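PDB 6OJ1: endo alpha-1,4 polygalactosaminidase from Neosartorya fumigata, which cleaves alpha-1,4-linked galactosamine polymers within the chain, as an endo-acting glycoside hydrolase, and disrupts microbial biofilms. Local coordinates for residues Asp63-Asp68 / Arg95-Lys100; Asn205-Gln210 / His229-Lys234. All blocks are in the same frame, centred on the assembly; numbering follows the deposited sequence.

Interaction 1 (Asp63-Asp68 / Arg95-Lys100). With EDO (1,2-ethanediol), chain G.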
loop_
_atom_site.group_PDB
_atom_site.type_symbol
_atom_site.label_atom_id
_atom_site.label_comp_id
_atom_site.label_asym_id
_atom_site.label_seq_id
_atom_site.Cartn_x
_atom_site.Cartn_y
_atom_site.Cartn_z
ATOM N N ASP A 63 -2.612 9.019 2.906
ATOM C CA ASP A 63 -3.974 8.686 2.493
ATOM C C ASP A 63 -4.461 9.569 1.345
ATOM O O ASP A 63 -4.327 10.796 1.377
ATOM C CB ASP A 63 -4.918 8.797 3.690
ATOM C CG ASP A 63 -6.317 8.319 3.354
ATOM O OD1 ASP A 63 -6.569 7.092 3.454
ATOM O OD2 ASP A 63 -7.144 9.166 2.946
ATOM N N LEU A 64 -5.046 8.926 0.325
ATOM C CA LEU A 64 -5.539 9.628 -0.856
ATOM C C LEU A 64 -6.626 10.645 -0.519
ATOM O O LEU A 64 -6.657 11.744 -1.086
ATOM C CB LEU A 64 -6.087 8.601 -1.862
ATOM C CG LEU A 64 -6.865 9.181 -3.044
ATOM C CD1 LEU A 64 -5.972 10.060 -3.896
ATOM C CD2 LEU A 64 -7.448 8.021 -3.850
ATOM N N PHE A 65 -7.562 10.276 0.351
ATOM C CA PHE A 65 -8.756 11.097 0.521
ATOM C C PHE A 65 -8.511 12.278 1.442
ATOM O O PHE A 65 -8.957 13.391 1.149
ATOM C CB PHE A 65 -9.902 10.262 1.088
ATOM C CG PHE A 65 -10.590 9.391 0.075
ATOM C CD1 PHE A 65 -11.586 9.912 -0.748
ATOM C CD2 PHE A 65 -10.279 8.049 -0.022
ATOM C CE1 PHE A 65 -12.246 9.109 -1.667
ATOM C CE2 PHE A 65 -10.938 7.227 -0.948
ATOM C CZ PHE A 65 -11.919 7.763 -1.774
ATOM N N ILE A 66 -7.809 12.062 2.557
ATOM C CA ILE A 66 -7.795 13.079 3.606
ATOM C C ILE A 66 -6.664 14.078 3.449
ATOM O O ILE A 66 -6.584 15.031 4.237
ATOM C CB ILE A 66 -7.766 12.412 4.995
ATOM C CG1 ILE A 66 -6.453 11.680 5.228
ATOM C CG2 ILE A 66 -8.931 11.444 5.123
ATOM C CD1 ILE A 66 -6.473 10.831 6.492
ATOM N N ASN A 67 -5.812 13.919 2.441
ATOM C CA ASN A 67 -4.748 14.876 2.162
ATOM C C ASN A 67 -5.075 15.710 0.932
ATOM O O ASN A 67 -5.535 15.178 -0.078
ATOM C CB ASN A 67 -3.436 14.144 1.955
ATOM C CG ASN A 67 -2.893 13.628 3.248
ATOM O OD1 ASN A 67 -2.393 14.411 4.059
ATOM N ND2 ASN A 67 -3.010 12.326 3.474
ATOM N N ASP A 68 -4.829 17.011 1.009
ATOM C CA ASP A 68 -5.200 17.877 -0.098
ATOM C C ASP A 68 -4.036 18.088 -1.068
ATOM O O ASP A 68 -2.881 17.723 -0.813
ATOM C CB ASP A 68 -5.754 19.215 0.413
ATOM C CG ASP A 68 -4.753 20.017 1.240
ATOM O OD1 ASP A 68 -3.580 19.611 1.380
ATOM O OD2 ASP A 68 -5.161 21.081 1.758
ATOM N N ARG A 95 -15.618 6.707 3.767
ATOM C CA ARG A 95 -15.097 7.443 2.625
ATOM C C ARG A 95 -16.201 8.272 1.974
ATOM O O ARG A 95 -17.382 7.923 2.058
ATOM C CB ARG A 95 -14.498 6.501 1.586
ATOM C CG ARG A 95 -13.350 5.643 2.109
ATOM C CD ARG A 95 -12.254 6.508 2.720
ATOM N NE ARG A 95 -11.092 5.694 3.009
ATOM C CZ ARG A 95 -9.933 6.169 3.451
ATOM N NH1 ARG A 95 -8.933 5.328 3.683
ATOM N NH2 ARG A 95 -9.781 7.474 3.658
ATOM N N PRO A 96 -15.844 9.393 1.339
ATOM C CA PRO A 96 -16.879 10.260 0.752
ATOM C C PRO A 96 -17.546 9.669 -0.474
ATOM O O PRO A 96 -18.602 10.176 -0.877
ATOM C CB PRO A 96 -16.116 11.551 0.412
ATOM C CG PRO A 96 -14.667 11.178 0.434
ATOM C CD PRO A 96 -14.534 10.065 1.425
ATOM N N ASP A 97 -16.986 8.606 -1.062
ATOM C CA ASP A 97 -17.610 7.909 -2.178
ATOM C C ASP A 97 -18.223 6.584 -1.757
ATOM O O ASP A 97 -18.504 5.739 -2.618
ATOM C CB ASP A 97 -16.609 7.692 -3.320
ATOM C CG ASP A 97 -15.423 6.789 -2.935
ATOM O OD1 ASP A 97 -15.317 6.358 -1.766
ATOM O OD2 ASP A 97 -14.576 6.503 -3.814
ATOM N N LYS A 98 -18.478 6.394 -0.453
ATOM C CA LYS A 98 -18.968 5.085 -0.018
ATOM C C LYS A 98 -20.324 4.758 -0.631
ATOM O O LYS A 98 -20.640 3.578 -0.830
ATOM C CB LYS A 98 -19.070 5.014 1.503
ATOM C CG LYS A 98 -19.981 6.069 2.082
ATOM C CD LYS A 98 -20.907 5.491 3.122
ATOM C CE LYS A 98 -21.371 6.551 4.112
ATOM N NZ LYS A 98 -22.278 7.562 3.514
ATOM N N ASP A 99 -21.128 5.778 -0.942
ATOM C CA ASP A 99 -22.469 5.516 -1.458
ATOM C C ASP A 99 -22.469 5.049 -2.910
ATOM O O ASP A 99 -23.530 4.658 -3.415
ATOM C CB ASP A 99 -23.335 6.752 -1.308
ATOM C CG ASP A 99 -23.590 7.101 0.147
ATOM O OD1 ASP A 99 -24.062 6.222 0.903
ATOM O OD2 ASP A 99 -23.282 8.233 0.542
ATOM N N LYS A 100 -21.318 5.066 -3.584
ATOM C CA LYS A 100 -21.257 4.502 -4.932
ATOM C C LYS A 100 -21.379 2.990 -4.926
ATOM O O LYS A 100 -21.795 2.399 -5.936
ATOM C CB LYS A 100 -19.946 4.885 -5.614
ATOM C CG LYS A 100 -19.791 6.399 -5.860
ATOM C CD LYS A 100 -18.411 6.700 -6.465
ATOM C CE LYS A 100 -18.264 8.173 -6.865
ATOM N NZ LYS A 100 -16.908 8.445 -7.448
HETATM C C1 EDO G . -14.121 10.300 -5.933
HETATM O O1 EDO G . -14.821 10.468 -4.698
HETATM C C2 EDO G . -13.561 8.892 -5.965
HETATM O O2 EDO G . -14.637 7.945 -6.038
#
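The F65 ring and the R95 guanidinium lie against each other with planes 27° apart. R95 CB sits over one face of the ring, while CD2 of F65 rests on a face of the guanidinium, and the R95 methylene CD packs 3.7 Å from that same F65 CD2. At the ring's edge, near its plane, are D97 OD2, 3.6 Å from F65 CZ, and a 1,2-ethanediol hydroxyl, O1. P96 approaches obliquely, its CG 3.5 Å from F65 CD1. The guanidinium edge meets D63, whose carboxylate plane is only 15° from its own. R95 NH1 donates to the syn lone pair of D63 OD1 at 3.0 Å, and NH2 adds two weak bonds, one to each oxygen, completing a salt bridge. E92 forms a further salt bridge with R95 NE, so the guanidinium is paired with two carboxylates, which probably limits its rotation.

D63 closes strand 59-63 of the (beta/alpha) barrel, and its carboxylate also shapes the loop that leads to helix 69-77. Its OD2 receives F65 N at 2.9 Å, from above the carboxylate plane, in an Asx turn, and I66 N at 3.0 Å through its anti lone pair. With CG anti to the backbone N (chi1 -174°), the D63 carboxylate reaches R95 while receiving both of these amides. Across the contact, D97 OD2 pairs with R133 of helix 124-140 and accepts a bond from the diol O2. K100 NZ donates to that same diol oxygen at 2.7 Å and also forms a salt bridge with D132.

Interaction 2 (Asn205-Gln210 / His229-Lys234). With K (potassium ion), chain H.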
loop_
_atom_site.group_PDB
_atom_site.type_symbol
_atom_site.label_atom_id
_atom_site.label_comp_id
_atom_site.label_asym_id
_atom_site.label_seq_id
_atom_site.Cartn_x
_atom_site.Cartn_y
_atom_site.Cartn_z
ATOM N N ASN A 205 5.191 -4.243 1.895
ATOM C CA ASN A 205 5.059 -5.443 2.705
ATOM C C ASN A 205 4.868 -5.091 4.168
ATOM O O ASN A 205 5.561 -4.216 4.704
ATOM C CB ASN A 205 6.274 -6.346 2.592
ATOM C CG ASN A 205 6.212 -7.481 3.578
ATOM O OD1 ASN A 205 6.740 -7.382 4.677
ATOM N ND2 ASN A 205 5.487 -8.538 3.223
ATOM N N GLU A 206 3.954 -5.800 4.821
ATOM C CA GLU A 206 3.826 -5.751 6.274
ATOM C C GLU A 206 4.305 -7.065 6.879
ATOM O O GLU A 206 3.811 -8.136 6.517
ATOM C CB GLU A 206 2.382 -5.488 6.682
ATOM C CG GLU A 206 1.900 -4.097 6.321
ATOM C CD GLU A 206 0.409 -3.986 6.450
ATOM O OE1 GLU A 206 -0.302 -4.764 5.774
ATOM O OE2 GLU A 206 -0.054 -3.132 7.235
ATOM N N GLN A 207 5.260 -6.977 7.804
ATOM C CA GLN A 207 5.549 -8.035 8.771
ATOM C C GLN A 207 6.135 -9.305 8.173
ATOM O O GLN A 207 6.012 -10.372 8.785
ATOM C CB GLN A 207 4.288 -8.405 9.557
ATOM C CG GLN A 207 3.719 -7.247 10.368
ATOM C CD GLN A 207 2.299 -7.509 10.799
ATOM O OE1 GLN A 207 1.357 -7.288 10.039
ATOM N NE2 GLN A 207 2.134 -7.986 12.019
ATOM N N CYS A 208 6.800 -9.253 7.019
ATOM C CA CYS A 208 7.407 -10.488 6.525
ATOM C C CYS A 208 8.450 -11.031 7.495
ATOM O O CYS A 208 8.659 -12.247 7.566
ATOM C CB CYS A 208 8.033 -10.278 5.145
ATOM S SG CYS A 208 9.475 -9.173 5.085
ATOM N N ALA A 209 9.102 -10.148 8.261
ATOM C CA ALA A 209 10.113 -10.612 9.208
ATOM C C ALA A 209 9.475 -11.410 10.334
ATOM O O ALA A 209 10.029 -12.421 10.784
ATOM C CB ALA A 209 10.898 -9.423 9.763
ATOM N N GLN A 210 8.297 -10.983 10.779
ATOM C CA GLN A 210 7.607 -11.644 11.876
ATOM C C GLN A 210 7.117 -13.037 11.487
ATOM O O GLN A 210 7.038 -13.924 12.349
ATOM C CB GLN A 210 6.448 -10.751 12.335
ATOM C CG GLN A 210 5.596 -11.298 13.461
ATOM C CD GLN A 210 4.440 -10.361 13.823
ATOM O OE1 GLN A 210 4.298 -9.273 13.257
ATOM N NE2 GLN A 210 3.612 -10.787 14.770
ATOM N N HIS A 229 8.819 -1.656 3.479
ATOM C CA HIS A 229 8.651 -2.736 4.442
ATOM C C HIS A 229 8.279 -2.168 5.804
ATOM O O HIS A 229 9.002 -1.326 6.344
ATOM C CB HIS A 229 9.940 -3.560 4.511
ATOM C CG HIS A 229 9.994 -4.521 5.655
ATOM N ND1 HIS A 229 11.066 -4.575 6.521
ATOM C CD2 HIS A 229 9.119 -5.468 6.075
ATOM C CE1 HIS A 229 10.847 -5.509 7.430
ATOM N NE2 HIS A 229 9.671 -6.062 7.185
ATOM N N ILE A 230 7.164 -2.644 6.367
ATOM C CA ILE A 230 6.667 -2.188 7.667
ATOM C C ILE A 230 6.739 -3.333 8.664
ATOM O O ILE A 230 6.343 -4.460 8.350
ATOM C CB ILE A 230 5.211 -1.686 7.576
ATOM C CG1 ILE A 230 5.008 -0.722 6.416
ATOM C CG2 ILE A 230 4.787 -1.032 8.889
ATOM C CD1 ILE A 230 3.524 -0.413 6.173
ATOM N N GLU A 231 7.223 -3.046 9.879
ATOM C CA GLU A 231 7.064 -3.960 11.002
ATOM C C GLU A 231 6.405 -3.213 12.151
ATOM O O GLU A 231 6.557 -1.995 12.288
ATOM C CB GLU A 231 8.398 -4.568 11.468
ATOM C CG GLU A 231 9.091 -5.463 10.408
ATOM C CD GLU A 231 8.439 -6.831 10.240
ATOM O OE1 GLU A 231 7.846 -7.344 11.213
ATOM O OE2 GLU A 231 8.536 -7.406 9.128
ATOM N N TYR A 232 5.665 -3.959 12.975
ATOM C CA TYR A 232 4.847 -3.401 14.052
ATOM C C TYR A 232 5.261 -4.046 15.369
ATOM O O TYR A 232 4.516 -4.854 15.939
ATOM C CB TYR A 232 3.360 -3.642 13.805
ATOM C CG TYR A 232 2.785 -3.075 12.522
ATOM C CD1 TYR A 232 2.655 -1.706 12.333
ATOM C CD2 TYR A 232 2.338 -3.922 11.515
ATOM C CE1 TYR A 232 2.106 -1.190 11.157
ATOM C CE2 TYR A 232 1.784 -3.429 10.347
ATOM C CZ TYR A 232 1.671 -2.062 10.168
ATOM O OH TYR A 232 1.121 -1.548 9.009
ATOM N N PRO A 233 6.436 -3.701 15.894
ATOM C CA PRO A 233 6.962 -4.449 17.051
ATOM C C PRO A 233 6.194 -4.227 18.348
ATOM O O PRO A 233 6.308 -5.064 19.253
ATOM C CB PRO A 233 8.410 -3.951 17.160
ATOM C CG PRO A 233 8.410 -2.638 16.500
ATOM C CD PRO A 233 7.392 -2.702 15.390
ATOM N N LYS A 234 5.432 -3.140 18.482
ATOM C CA LYS A 234 4.645 -2.924 19.695
ATOM C C LYS A 234 3.362 -3.742 19.717
ATOM O O LYS A 234 2.662 -3.747 20.734
ATOM C CB LYS A 234 4.294 -1.436 19.861
ATOM C CG LYS A 234 5.497 -0.487 19.895
ATOM C CD LYS A 234 5.071 0.995 19.944
ATOM C CE LYS A 234 6.198 1.907 19.476
ATOM N NZ LYS A 234 5.748 3.351 19.332
HETATM K K K H . -3.248 -4.662 6.976
HETATM O O HOH W 1 -2.010 -1.721 5.946
HETATM O O HOH W 2 -2.149 -3.743 9.319
HETATM O O HOH W 3 5.891 -6.860 13.084
HETATM O O HOH W 4 -4.877 -2.364 5.934
HETATM O O HOH W 5 -4.464 -7.028 6.252
HETATM O O HOH W 6 -3.605 -4.912 4.272
#
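Neighbouring parallel strands of the (beta/alpha) barrel, 202-206 and 227-231, run side by side and continue into the loops beyond their C-terminal ends. The backbone ladder has I230 N bonded to N205 O (2.8 Å) and Q207 N bonded to I230 O. Side chains of the last strand residues add to this ladder. E231 bends at chi2 (-75°), which brings its carboxylate against residues Q207-A209. There OE2 accepts A209 N at 2.9 Å on the syn side, out of the carboxylate plane, and H229 NE2 at 2.6 Å on its anti lone pair. N205 OD1 lies at the edge of the H229 ring and receives C208 N in an Asx motif; C208 is disulfide-bonded to C214. E206 points to the opposite face from N205 and H229, where its OE2 takes a bond from Y232 OH at 2.7 Å on the anti lone pair; Q207 CD lies at the tyrosine ring's edge. E206 OE1 is a long ligand, 3.2 Å from the potassium ion, which is otherwise held by five waters. Two of those also donate to E206 OE2. Gripped by two donors at OE2 and a water at OE1, the buried E231 carboxylate has its rotation fixed and its polar atoms satisfied.

Overall arrangement
Interactions 1 and 2 follow one another along the chain and do not touch. Their centres are 26 Å apart, on opposite sides of the chain's centre, and their nearest atoms are about 12 Å apart. What unites them is position in the fold: segments 63-68, 205-210 and 229-234 each run out of the C-terminal end of a barrel strand, the end at which (beta/alpha)-barrel enzymes carry their active sites. The potassium ion lies between the two contacts. Within interaction 2 only E206 reaches it, through a long bond from OE1, whereas the side chain of R95 in interaction 1 is about 12 Å away. No substrate is bound, and the ethanediol of interaction 1 probably comes from the crystallisation liquor.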